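Local coordinates for protein 3-ketosteroid-delta4-5alpha-dehydrogenase (Rhodococcus jostii, PDB 4AT2) that probably catalyses the FAD-dependent removal of hydrogens from the A ring of 3-ketosteroids during steroid catabolism, forming the delta-4 double bond, at residues T80-G85 with G282-E287; T110-A115 with D127-S132; S479-G484 with S488-G493. One frame throughout, in Å; residues are numbered along the deposited sequence.

Contact 1. Residues T80-G85 with G282-E287; sequences TALAGG and GAAIEE. Unlike the reference sequence in segment 80-85: Thr80 (reference Ala). With FAD (flavin-adenine dinucleotide), chain D.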
loop_
_atom_site.group_PDB
_atom_site.type_symbol
_atom_site.label_atom_id
_atom_site.label_comp_id
_atom_site.label_asym_id
_atom_site.label_seq_id
_atom_site.Cartn_x
_atom_site.Cartn_y
_atom_site.Cartn_z
ATOM N N THR A 80 -20.335 -14.097 -2.623
ATOM C CA THR A 80 -21.061 -13.734 -3.839
ATOM C C THR A 80 -22.584 -13.710 -3.636
ATOM O O THR A 80 -23.258 -12.776 -4.074
ATOM C CB THR A 80 -20.683 -14.661 -5.017
ATOM O OG1 THR A 80 -19.264 -14.583 -5.245
ATOM C CG2 THR A 80 -21.422 -14.251 -6.282
ATOM N N ALA A 81 -23.116 -14.742 -2.982
ATOM C CA ALA A 81 -24.560 -14.857 -2.779
ATOM C C ALA A 81 -25.119 -13.753 -1.862
ATOM O O ALA A 81 -26.329 -13.500 -1.841
ATOM C CB ALA A 81 -24.905 -16.246 -2.238
ATOM N N LEU A 82 -24.231 -13.089 -1.120
ATOM C CA LEU A 82 -24.611 -11.993 -0.212
ATOM C C LEU A 82 -24.375 -10.594 -0.804
ATOM O O LEU A 82 -24.761 -9.579 -0.201
ATOM C CB LEU A 82 -23.864 -12.134 1.121
ATOM C CG LEU A 82 -23.789 -13.519 1.783
ATOM C CD1 LEU A 82 -22.899 -13.488 3.015
ATOM C CD2 LEU A 82 -25.171 -14.046 2.145
ATOM N N ALA A 83 -23.770 -10.544 -1.993
ATOM C CA ALA A 83 -23.392 -9.288 -2.649
ATOM C C ALA A 83 -24.580 -8.540 -3.242
ATOM O O ALA A 83 -25.633 -9.134 -3.488
ATOM C CB ALA A 83 -22.365 -9.570 -3.742
ATOM N N GLY A 84 -24.386 -7.248 -3.500
ATOM C CA GLY A 84 -25.392 -6.388 -4.158
ATOM C C GLY A 84 -25.735 -6.846 -5.568
ATOM O O GLY A 84 -26.850 -6.621 -6.069
ATOM N N GLY A 85 -24.781 -7.517 -6.196
ATOM C CA GLY A 85 -24.996 -8.120 -7.501
ATOM C C GLY A 85 -24.445 -7.334 -8.668
ATOM O O GLY A 85 -24.619 -7.749 -9.815
ATOM N N GLY A 282 -15.019 -5.050 6.541
ATOM C CA GLY A 282 -16.293 -4.943 5.841
ATOM C C GLY A 282 -16.642 -6.180 5.025
ATOM O O GLY A 282 -17.770 -6.284 4.533
ATOM N N ALA A 283 -15.695 -7.119 4.883
ATOM C CA ALA A 283 -15.916 -8.322 4.053
ATOM C C ALA A 283 -17.063 -9.178 4.583
ATOM O O ALA A 283 -17.350 -9.172 5.783
ATOM C CB ALA A 283 -14.645 -9.154 3.910
ATOM N N ALA A 284 -17.709 -9.909 3.677
ATOM C CA ALA A 284 -18.965 -10.601 3.985
ATOM C C ALA A 284 -18.812 -11.851 4.849
ATOM O O ALA A 284 -19.616 -12.066 5.756
ATOM C CB ALA A 284 -19.718 -10.934 2.702
ATOM N N ILE A 285 -17.798 -12.670 4.570
ATOM C CA ILE A 285 -17.667 -13.978 5.244
ATOM C C ILE A 285 -16.290 -14.227 5.866
ATOM O O ILE A 285 -15.271 -13.817 5.309
ATOM C CB ILE A 285 -18.091 -15.159 4.320
ATOM C CG1 ILE A 285 -17.132 -15.320 3.130
ATOM C CG2 ILE A 285 -19.532 -14.970 3.832
ATOM C CD1 ILE A 285 -17.301 -16.617 2.352
ATOM N N GLU A 286 -16.273 -14.917 7.008
ATOM C CA GLU A 286 -15.034 -15.197 7.755
ATOM C C GLU A 286 -14.149 -16.285 7.143
ATOM O O GLU A 286 -12.983 -16.429 7.521
ATOM C CB GLU A 286 -15.314 -15.492 9.237
ATOM C CG GLU A 286 -16.042 -16.800 9.531
ATOM C CD GLU A 286 -16.209 -17.075 11.026
ATOM O OE1 GLU A 286 -16.329 -16.110 11.818
ATOM O OE2 GLU A 286 -16.222 -18.266 11.413
ATOM N N GLU A 287 -14.689 -17.036 6.187
ATOM C CA GLU A 287 -13.902 -18.022 5.454
ATOM C C GLU A 287 -12.847 -17.367 4.544
ATOM O O GLU A 287 -12.006 -18.056 3.974
ATOM C CB GLU A 287 -14.816 -18.953 4.653
ATOM C CG GLU A 287 -15.608 -19.935 5.516
ATOM C CD GLU A 287 -16.804 -19.310 6.223
ATOM O OE1 GLU A 287 -17.243 -18.207 5.829
ATOM O OE2 GLU A 287 -17.313 -19.931 7.180
HETATM P PA FAD D . -16.614 -16.131 -2.580
HETATM O O1A FAD D . -17.786 -15.808 -3.423
HETATM O O2A FAD D . -16.637 -15.754 -1.159
HETATM O O5B FAD D . -16.351 -17.707 -2.691
HETATM C C5B FAD D . -15.241 -18.316 -2.024
HETATM C C4B FAD D . -15.685 -19.688 -1.489
HETATM O O4B FAD D . -14.480 -20.304 -0.984
HETATM C C3B FAD D . -16.629 -19.508 -0.293
HETATM O O3B FAD D . -17.825 -20.300 -0.509
HETATM C C2B FAD D . -15.809 -20.005 0.902
HETATM O O2B FAD D . -16.668 -20.645 1.883
HETATM C C1B FAD D . -14.863 -21.005 0.242
HETATM N N9A FAD D . -13.617 -21.250 1.002
HETATM C C8A FAD D . -12.918 -20.403 1.768
HETATM N N7A FAD D . -11.860 -21.052 2.247
HETATM C C5A FAD D . -11.885 -22.312 1.770
HETATM C C6A FAD D . -11.082 -23.395 1.920
HETATM N N6A FAD D . -9.993 -23.292 2.681
HETATM N N1A FAD D . -11.352 -24.567 1.320
HETATM C C2A FAD D . -12.472 -24.693 0.512
HETATM N N3A FAD D . -13.293 -23.578 0.365
HETATM C C4A FAD D . -12.977 -22.419 1.001
HETATM N N1 FAD D . -18.516 -7.142 -5.379
HETATM C C2 FAD D . -19.018 -6.847 -6.634
HETATM O O2 FAD D . -18.283 -6.943 -7.608
HETATM N N3 FAD D . -20.354 -6.449 -6.784
HETATM C C4 FAD D . -21.176 -6.308 -5.665
HETATM O O4 FAD D . -22.343 -5.940 -5.834
HETATM C C4X FAD D . -20.665 -6.599 -4.395
HETATM N N5 FAD D . -21.428 -6.451 -3.284
HETATM C C5X FAD D . -20.849 -6.512 -2.069
HETATM C C6 FAD D . -21.557 -6.112 -0.931
HETATM C C7 FAD D . -20.973 -6.186 0.336
HETATM C C7M FAD D . -21.735 -5.771 1.447
HETATM C C8 FAD D . -19.650 -6.657 0.471
HETATM C C8M FAD D . -19.002 -6.764 1.719
HETATM C C9 FAD D . -18.951 -7.066 -0.667
HETATM C C9A FAD D . -19.535 -6.973 -1.939
HETATM N N10 FAD D . -18.850 -7.336 -3.051
HETATM C C10 FAD D . -19.340 -7.015 -4.256
HETATM C "C1'" FAD D . -17.606 -8.147 -2.998
HETATM C "C2'" FAD D . -17.899 -9.579 -3.471
HETATM O "O2'" FAD D . -19.006 -10.041 -2.693
HETATM C "C3'" FAD D . -16.687 -10.497 -3.245
HETATM O "O3'" FAD D . -15.442 -9.804 -3.443
HETATM C "C4'" FAD D . -16.768 -11.702 -4.197
HETATM O "O4'" FAD D . -18.021 -12.366 -3.972
HETATM C "C5'" FAD D . -15.620 -12.679 -3.931
HETATM O "O5'" FAD D . -15.696 -13.742 -4.901
HETATM P P FAD D . -14.834 -15.088 -4.689
HETATM O O1P FAD D . -13.404 -14.773 -4.607
HETATM O O2P FAD D . -15.329 -16.094 -5.688
HETATM O O3P FAD D . -15.223 -15.491 -3.158
#
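Leu82 and Ile285 meet methyl to methyl beside the bound FAD, their side chains crossing at about a right angle. Ile285 branches at CB. One branch is the methyl CG2, which rests against Leu82 CD1 at 3.8 Å. The other begins at CG1, set between the backbone N and the carbonyl carbon (chi1 66°), and runs extended to CD1; this tip lies 3.7 Å from FAD O2A and also packs near the ribose carbon C3B. Leu82 CD1 has a second, looser neighbour, Ala284 CB at 4.1 Å. The interface between the two loops is thus small and apolar, with no hydrogen bond across it, and the cofactor does most of the joining.

On the 80-85 side Thr80 grips the pyrophosphate and ribityl part of FAD. With OG1 beside the backbone N (chi1 -58°), the hydroxyl and the amide reach the same phosphate oxygen: Thr80 OG1 donates to FAD O1A at 2.6 Å, and the amide adds a longer bond. The same hydroxyl accepts from FAD O4' at 2.8 Å, and it also bonds to Ile51 N. Further along, Gly84 N donates to FAD N5 at 3.1 Å, with an N-H...N angle of 158°, while Gly85 N makes a weak bond to FAD O4. Between these two groups of bonds, Ala83 CB packs close to N5. Across the contact Gly282 O approaches the flavin methyl carbon C8M at 3.1 Å.

A donor at N5 fits a flavin nitrogen that carries no proton, as in the oxidised form. Together with the weak bond at O4, it would be expected to draw electron density from the N5 region and make N5 a better hydride acceptor.

Contact 2. Residues T110-A115 with D127-S132; sequences TFMMAA and DYCEGS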
loop_
_atom_site.group_PDB
_atom_site.type_symbol
_atom_site.label_atom_id
_atom_site.label_comp_id
_atom_site.label_asym_id
_atom_site.label_seq_id
_atom_site.Cartn_x
_atom_site.Cartn_y
_atom_site.Cartn_z
ATOM N N THR A 110 -9.849 3.037 -20.782
ATOM C CA THR A 110 -9.347 4.354 -20.391
ATOM C C THR A 110 -9.855 4.712 -19.003
ATOM O O THR A 110 -9.086 5.162 -18.140
ATOM C CB THR A 110 -9.732 5.416 -21.432
ATOM O OG1 THR A 110 -9.124 5.064 -22.684
ATOM C CG2 THR A 110 -9.231 6.815 -21.005
ATOM N N PHE A 111 -11.141 4.475 -18.777
ATOM C CA PHE A 111 -11.697 4.720 -17.456
ATOM C C PHE A 111 -11.028 3.848 -16.390
ATOM O O PHE A 111 -10.630 4.343 -15.322
ATOM C CB PHE A 111 -13.218 4.501 -17.398
ATOM C CG PHE A 111 -13.743 4.537 -15.994
ATOM C CD1 PHE A 111 -13.940 5.759 -15.346
ATOM C CD2 PHE A 111 -13.945 3.358 -15.283
ATOM C CE1 PHE A 111 -14.377 5.804 -14.030
ATOM C CE2 PHE A 111 -14.376 3.395 -13.966
ATOM C CZ PHE A 111 -14.596 4.618 -13.343
ATOM N N MET A 112 -10.943 2.549 -16.658
ATOM C CA MET A 112 -10.469 1.611 -15.636
ATOM C C MET A 112 -9.008 1.861 -15.261
ATOM O O MET A 112 -8.655 1.800 -14.087
ATOM C CB MET A 112 -10.674 0.159 -16.074
ATOM C CG MET A 112 -12.146 -0.244 -16.107
ATOM S SD MET A 112 -12.396 -1.940 -16.667
ATOM C CE MET A 112 -12.006 -2.874 -15.182
ATOM N N MET A 113 -8.167 2.147 -16.253
ATOM C CA MET A 113 -6.749 2.453 -15.984
ATOM C C MET A 113 -6.623 3.674 -15.072
ATOM O O MET A 113 -5.793 3.700 -14.153
ATOM C CB MET A 113 -5.971 2.689 -17.291
ATOM C CG MET A 113 -5.779 1.444 -18.143
ATOM S SD MET A 113 -4.952 0.089 -17.284
ATOM C CE MET A 113 -3.343 0.817 -16.958
ATOM N N ALA A 114 -7.465 4.678 -15.312
ATOM C CA ALA A 114 -7.429 5.907 -14.517
ATOM C C ALA A 114 -7.985 5.727 -13.108
ATOM O O ALA A 114 -7.431 6.276 -12.150
ATOM C CB ALA A 114 -8.181 7.019 -15.244
ATOM N N ALA A 115 -9.071 4.962 -12.981
ATOM C CA ALA A 115 -9.830 4.894 -11.734
ATOM C C ALA A 115 -9.373 3.791 -10.799
ATOM O O ALA A 115 -9.624 3.869 -9.599
ATOM C CB ALA A 115 -11.325 4.748 -12.016
ATOM N N ASP A 127 -7.587 -6.892 -21.689
ATOM C CA ASP A 127 -8.198 -8.189 -21.926
ATOM C C ASP A 127 -9.645 -8.253 -21.395
ATOM O O ASP A 127 -10.554 -8.701 -22.089
ATOM C CB ASP A 127 -7.312 -9.250 -21.265
ATOM C CG ASP A 127 -7.883 -10.630 -21.362
ATOM O OD1 ASP A 127 -7.950 -11.165 -22.485
ATOM O OD2 ASP A 127 -8.223 -11.197 -20.310
ATOM N N TYR A 128 -9.846 -7.800 -20.161
ATOM C CA TYR A 128 -11.171 -7.761 -19.549
ATOM C C TYR A 128 -12.134 -6.903 -20.370
ATOM O O TYR A 128 -13.308 -7.265 -20.548
ATOM C CB TYR A 128 -11.022 -7.188 -18.138
ATOM C CG TYR A 128 -12.274 -7.199 -17.288
ATOM C CD1 TYR A 128 -12.691 -8.356 -16.632
ATOM C CD2 TYR A 128 -13.014 -6.029 -17.107
ATOM C CE1 TYR A 128 -13.831 -8.354 -15.833
ATOM C CE2 TYR A 128 -14.150 -6.016 -16.319
ATOM C CZ TYR A 128 -14.550 -7.176 -15.684
ATOM O OH TYR A 128 -15.672 -7.154 -14.899
ATOM N N CYS A 129 -11.645 -5.770 -20.865
ATOM C CA CYS A 129 -12.498 -4.857 -21.630
ATOM C C CYS A 129 -12.848 -5.413 -23.009
ATOM O O CYS A 129 -13.998 -5.315 -23.464
ATOM C CB CYS A 129 -11.832 -3.488 -21.760
ATOM S SG CYS A 129 -11.781 -2.627 -20.181
ATOM N N GLU A 130 -11.858 -5.990 -23.679
ATOM C CA GLU A 130 -12.087 -6.538 -25.010
ATOM C C GLU A 130 -13.061 -7.717 -24.994
ATOM O O GLU A 130 -13.770 -7.959 -25.981
ATOM C CB GLU A 130 -10.769 -6.923 -25.681
ATOM C CG GLU A 130 -9.872 -5.738 -26.014
ATOM C CD GLU A 130 -10.459 -4.754 -27.027
ATOM O OE1 GLU A 130 -11.274 -5.151 -27.894
ATOM O OE2 GLU A 130 -10.079 -3.562 -26.968
ATOM N N GLY A 131 -13.106 -8.442 -23.876
ATOM C CA GLY A 131 -13.995 -9.599 -23.755
ATOM C C GLY A 131 -15.301 -9.329 -23.016
ATOM O O GLY A 131 -16.062 -10.262 -22.748
ATOM N N SER A 132 -15.570 -8.060 -22.692
ATOM C CA SER A 132 -16.679 -7.737 -21.771
ATOM C C SER A 132 -18.076 -8.030 -22.330
ATOM O O SER A 132 -18.916 -8.626 -21.652
ATOM C CB SER A 132 -16.589 -6.285 -21.285
ATOM O OG SER A 132 -17.326 -6.123 -20.076
#
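Met112 reaches from helix 105-115 to two consecutive residues of helix 122-130, Tyr128 and Cys129. The sulfur-sulfur approach is the closest: Met112 SD lies 3.6 Å from Cys129 SG, a van der Waals contact between two polarisable atoms.

The second interaction is with the tyrosine ring. Met112 is extended as far as its sulfur, where a bend (chi3 79°) turns the terminal methyl away from Cys129 SG and onto the ring, so that Met112 CE sits 3.8 Å from Tyr128 CD2. The methyl approaches the ring obliquely, and the two side chains cross at about a right angle. The sulfur itself is 5.3 Å from the centroid of the Tyr128 ring, 72° off the ring normal, again an oblique approach. With CG anti to the backbone N (chi1 -174°), the Tyr128 ring presents its CD2-CE2 side to the methionine methyl.

Polar bonding comes from outside the two segments. The buried hydroxyl of Tyr128 hydrogen-bonds to Tyr88 O, which ties down the far end of the ring, and Asp127 forms a salt bridge with Arg501 of helix 490-507. Met108, one turn before Met112, touches both Tyr128 and Cys129 and widens the apolar patch.

The arrangement is a Met-aromatic contact within buried helix-helix packing, joining two successive helices of the FAD-binding region.

Contact 3. Residues S479-G484 with S488-G493; sequences SGVCAG and SGTSLG. With FAD (flavin-adenine dinucleotide), chain D.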
loop_
_atom_site.group_PDB
_atom_site.type_symbol
_atom_site.label_atom_id
_atom_site.label_comp_id
_atom_site.label_asym_id
_atom_site.label_seq_id
_atom_site.Cartn_x
_atom_site.Cartn_y
_atom_site.Cartn_z
ATOM N N SER A 479 -4.954 -10.897 -7.388
ATOM C CA SER A 479 -4.995 -9.494 -7.797
ATOM C C SER A 479 -5.688 -9.452 -9.158
ATOM O O SER A 479 -5.196 -10.028 -10.128
ATOM C CB SER A 479 -3.569 -8.942 -7.887
ATOM O OG SER A 479 -3.554 -7.554 -8.167
ATOM N N GLY A 480 -6.850 -8.799 -9.218
ATOM C CA GLY A 480 -7.675 -8.779 -10.442
ATOM C C GLY A 480 -7.557 -7.465 -11.188
ATOM O O GLY A 480 -6.455 -6.927 -11.358
ATOM N N VAL A 481 -8.687 -6.925 -11.634
ATOM C CA VAL A 481 -8.616 -5.655 -12.353
ATOM C C VAL A 481 -8.232 -4.485 -11.440
ATOM O O VAL A 481 -7.508 -3.597 -11.874
ATOM C CB VAL A 481 -9.881 -5.364 -13.194
ATOM C CG1 VAL A 481 -10.053 -6.447 -14.261
ATOM C CG2 VAL A 481 -11.128 -5.262 -12.316
ATOM N N CYS A 482 -8.687 -4.491 -10.187
ATOM C CA CYS A 482 -8.379 -3.375 -9.277
ATOM C C CYS A 482 -6.998 -3.476 -8.653
ATOM O O CYS A 482 -6.678 -4.479 -8.009
ATOM C CB CYS A 482 -9.413 -3.271 -8.151
ATOM S SG CYS A 482 -11.080 -2.917 -8.721
ATOM N N ALA A 483 -6.214 -2.413 -8.802
ATOM C CA ALA A 483 -4.885 -2.320 -8.171
ATOM C C ALA A 483 -4.859 -1.344 -6.990
ATOM O O ALA A 483 -3.904 -1.343 -6.216
ATOM C CB ALA A 483 -3.828 -1.925 -9.200
ATOM N N GLY A 484 -5.889 -0.515 -6.867
ATOM C CA GLY A 484 -5.911 0.539 -5.841
ATOM C C GLY A 484 -7.308 1.109 -5.718
ATOM O O GLY A 484 -8.032 0.799 -4.765
ATOM N N SER A 488 -17.775 -0.592 -7.974
ATOM C CA SER A 488 -18.729 -1.667 -7.665
ATOM C C SER A 488 -18.955 -2.559 -8.880
ATOM O O SER A 488 -19.161 -2.071 -10.012
ATOM C CB SER A 488 -20.080 -1.119 -7.178
ATOM O OG SER A 488 -19.987 -0.644 -5.847
ATOM N N GLY A 489 -18.878 -3.868 -8.649
ATOM C CA GLY A 489 -19.046 -4.837 -9.731
ATOM C C GLY A 489 -17.748 -5.434 -10.232
ATOM O O GLY A 489 -17.765 -6.414 -10.963
ATOM N N THR A 490 -16.612 -4.842 -9.872
ATOM C CA THR A 490 -15.343 -5.326 -10.423
ATOM C C THR A 490 -14.948 -6.661 -9.832
ATOM O O THR A 490 -14.223 -7.424 -10.469
ATOM C CB THR A 490 -14.183 -4.330 -10.225
ATOM O OG1 THR A 490 -14.102 -3.966 -8.841
ATOM C CG2 THR A 490 -14.401 -3.080 -11.083
ATOM N N SER A 491 -15.419 -6.954 -8.626
ATOM C CA SER A 491 -15.056 -8.219 -8.009
ATOM C C SER A 491 -15.867 -9.387 -8.576
ATOM O O SER A 491 -15.293 -10.427 -8.949
ATOM C CB SER A 491 -15.177 -8.155 -6.494
ATOM O OG SER A 491 -14.632 -9.355 -5.979
ATOM N N LEU A 492 -17.187 -9.237 -8.658
ATOM C CA LEU A 492 -17.999 -10.265 -9.332
ATOM C C LEU A 492 -17.669 -10.330 -10.828
ATOM O O LEU A 492 -17.676 -11.413 -11.427
ATOM C CB LEU A 492 -19.506 -10.031 -9.125
ATOM C CG LEU A 492 -20.047 -10.103 -7.687
ATOM C CD1 LEU A 492 -21.574 -10.128 -7.693
ATOM C CD2 LEU A 492 -19.472 -11.262 -6.884
ATOM N N GLY A 493 -17.361 -9.177 -11.414
ATOM C CA GLY A 493 -16.941 -9.112 -12.811
ATOM C C GLY A 493 -15.650 -9.859 -13.088
ATOM O O GLY A 493 -15.622 -10.768 -13.927
HETATM P PA FAD D . -16.614 -16.131 -2.580
HETATM O O1A FAD D . -17.786 -15.808 -3.423
HETATM O O2A FAD D . -16.637 -15.754 -1.159
HETATM O O5B FAD D . -16.351 -17.707 -2.691
HETATM C C5B FAD D . -15.241 -18.316 -2.024
HETATM C C4B FAD D . -15.685 -19.688 -1.489
HETATM O O4B FAD D . -14.480 -20.304 -0.984
HETATM C C3B FAD D . -16.629 -19.508 -0.293
HETATM O O3B FAD D . -17.825 -20.300 -0.509
HETATM C C2B FAD D . -15.809 -20.005 0.902
HETATM O O2B FAD D . -16.668 -20.645 1.883
HETATM C C1B FAD D . -14.863 -21.005 0.242
HETATM N N9A FAD D . -13.617 -21.250 1.002
HETATM C C8A FAD D . -12.918 -20.403 1.768
HETATM N N7A FAD D . -11.860 -21.052 2.247
HETATM C C5A FAD D . -11.885 -22.312 1.770
HETATM C C6A FAD D . -11.082 -23.395 1.920
HETATM N N6A FAD D . -9.993 -23.292 2.681
HETATM N N1A FAD D . -11.352 -24.567 1.320
HETATM C C2A FAD D . -12.472 -24.693 0.512
HETATM N N3A FAD D . -13.293 -23.578 0.365
HETATM C C4A FAD D . -12.977 -22.419 1.001
HETATM N N1 FAD D . -18.516 -7.142 -5.379
HETATM C C2 FAD D . -19.018 -6.847 -6.634
HETATM O O2 FAD D . -18.283 -6.943 -7.608
HETATM N N3 FAD D . -20.354 -6.449 -6.784
HETATM C C4 FAD D . -21.176 -6.308 -5.665
HETATM O O4 FAD D . -22.343 -5.940 -5.834
HETATM C C4X FAD D . -20.665 -6.599 -4.395
HETATM N N5 FAD D . -21.428 -6.451 -3.284
HETATM C C5X FAD D . -20.849 -6.512 -2.069
HETATM C C6 FAD D . -21.557 -6.112 -0.931
HETATM C C7 FAD D . -20.973 -6.186 0.336
HETATM C C7M FAD D . -21.735 -5.771 1.447
HETATM C C8 FAD D . -19.650 -6.657 0.471
HETATM C C8M FAD D . -19.002 -6.764 1.719
HETATM C C9 FAD D . -18.951 -7.066 -0.667
HETATM C C9A FAD D . -19.535 -6.973 -1.939
HETATM N N10 FAD D . -18.850 -7.336 -3.051
HETATM C C10 FAD D . -19.340 -7.015 -4.256
HETATM C "C1'" FAD D . -17.606 -8.147 -2.998
HETATM C "C2'" FAD D . -17.899 -9.579 -3.471
HETATM O "O2'" FAD D . -19.006 -10.041 -2.693
HETATM C "C3'" FAD D . -16.687 -10.497 -3.245
HETATM O "O3'" FAD D . -15.442 -9.804 -3.443
HETATM C "C4'" FAD D . -16.768 -11.702 -4.197
HETATM O "O4'" FAD D . -18.021 -12.366 -3.972
HETATM C "C5'" FAD D . -15.620 -12.679 -3.931
HETATM O "O5'" FAD D . -15.696 -13.742 -4.901
HETATM P P FAD D . -14.834 -15.088 -4.689
HETATM O O1P FAD D . -13.404 -14.773 -4.607
HETATM O O2P FAD D . -15.329 -16.094 -5.688
HETATM O O3P FAD D . -15.223 -15.491 -3.158
#
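The pyrimidine end of the flavin pocket, where helix 490-507 begins, is backed by Val481 and Cys482, which pack on Thr490 in the first turn. Both reach the Thr490 side chain near its branch point: Val481 CG2 lies 3.8 Å from Thr490 CB, the two side chains meeting obliquely, and Cys482 SG lies 3.7 Å from the same carbon. The sulfur comes nearer still to the hydroxyl, with Cys482 SG 3.2 Å from Thr490 OG1. That oxygen sits between the backbone N and the carbonyl carbon (chi1 53°), and its hydrogen-bonding partner is Ala487 O, just ahead of the helix. All three side chains are buried.

The next two residues face the cofactor. Ser491 points away from the 479-484 loop, and its OG shares a hydrogen bond with FAD O3' at 2.7 Å; Arg476 is a second partner of this hydroxyl. Leu492 N donates to FAD O2 at 2.8 Å in an almost straight bond (175°). The Leu492 side chain then runs beside the flavin and ribityl chain, with Leu492 CD2 3.4 Å from FAD O4'. Gly489, at the N-cap position, makes a weak hydrogen bond through its N to O1 of the bound 4-androstene-3,17-dione, which places the same helix start next to the steroid.

A helix N-terminus directed at the flavin C2 carbonyl, with a backbone amide on O2, is a recurrent feature of flavoenzymes, where it is thought to stabilise negative charge at N1 and O2 of the reduced cofactor.

From the N terminus, the chain passes strand 67-70 and enters 80-85, the first half of contact 1. Before that long loop is closed by 282-287, helices 105-115 and 122-130 pair in contact 2, so this short closure is nested inside the larger one. Contact 3 follows in series, a tight local closure between the loop after strand 471-473 and the start of helix 490-507. It links the other two: Leu492 packs on Thr80, Ala83 and Gly85 of contact 1, and Val481 packs on Met112 and Tyr128 of contact 2. Contacts 1 and 3 both touch FAD, whereas contact 2 lies behind contact 3, its centre 24 Å from that of contact 1.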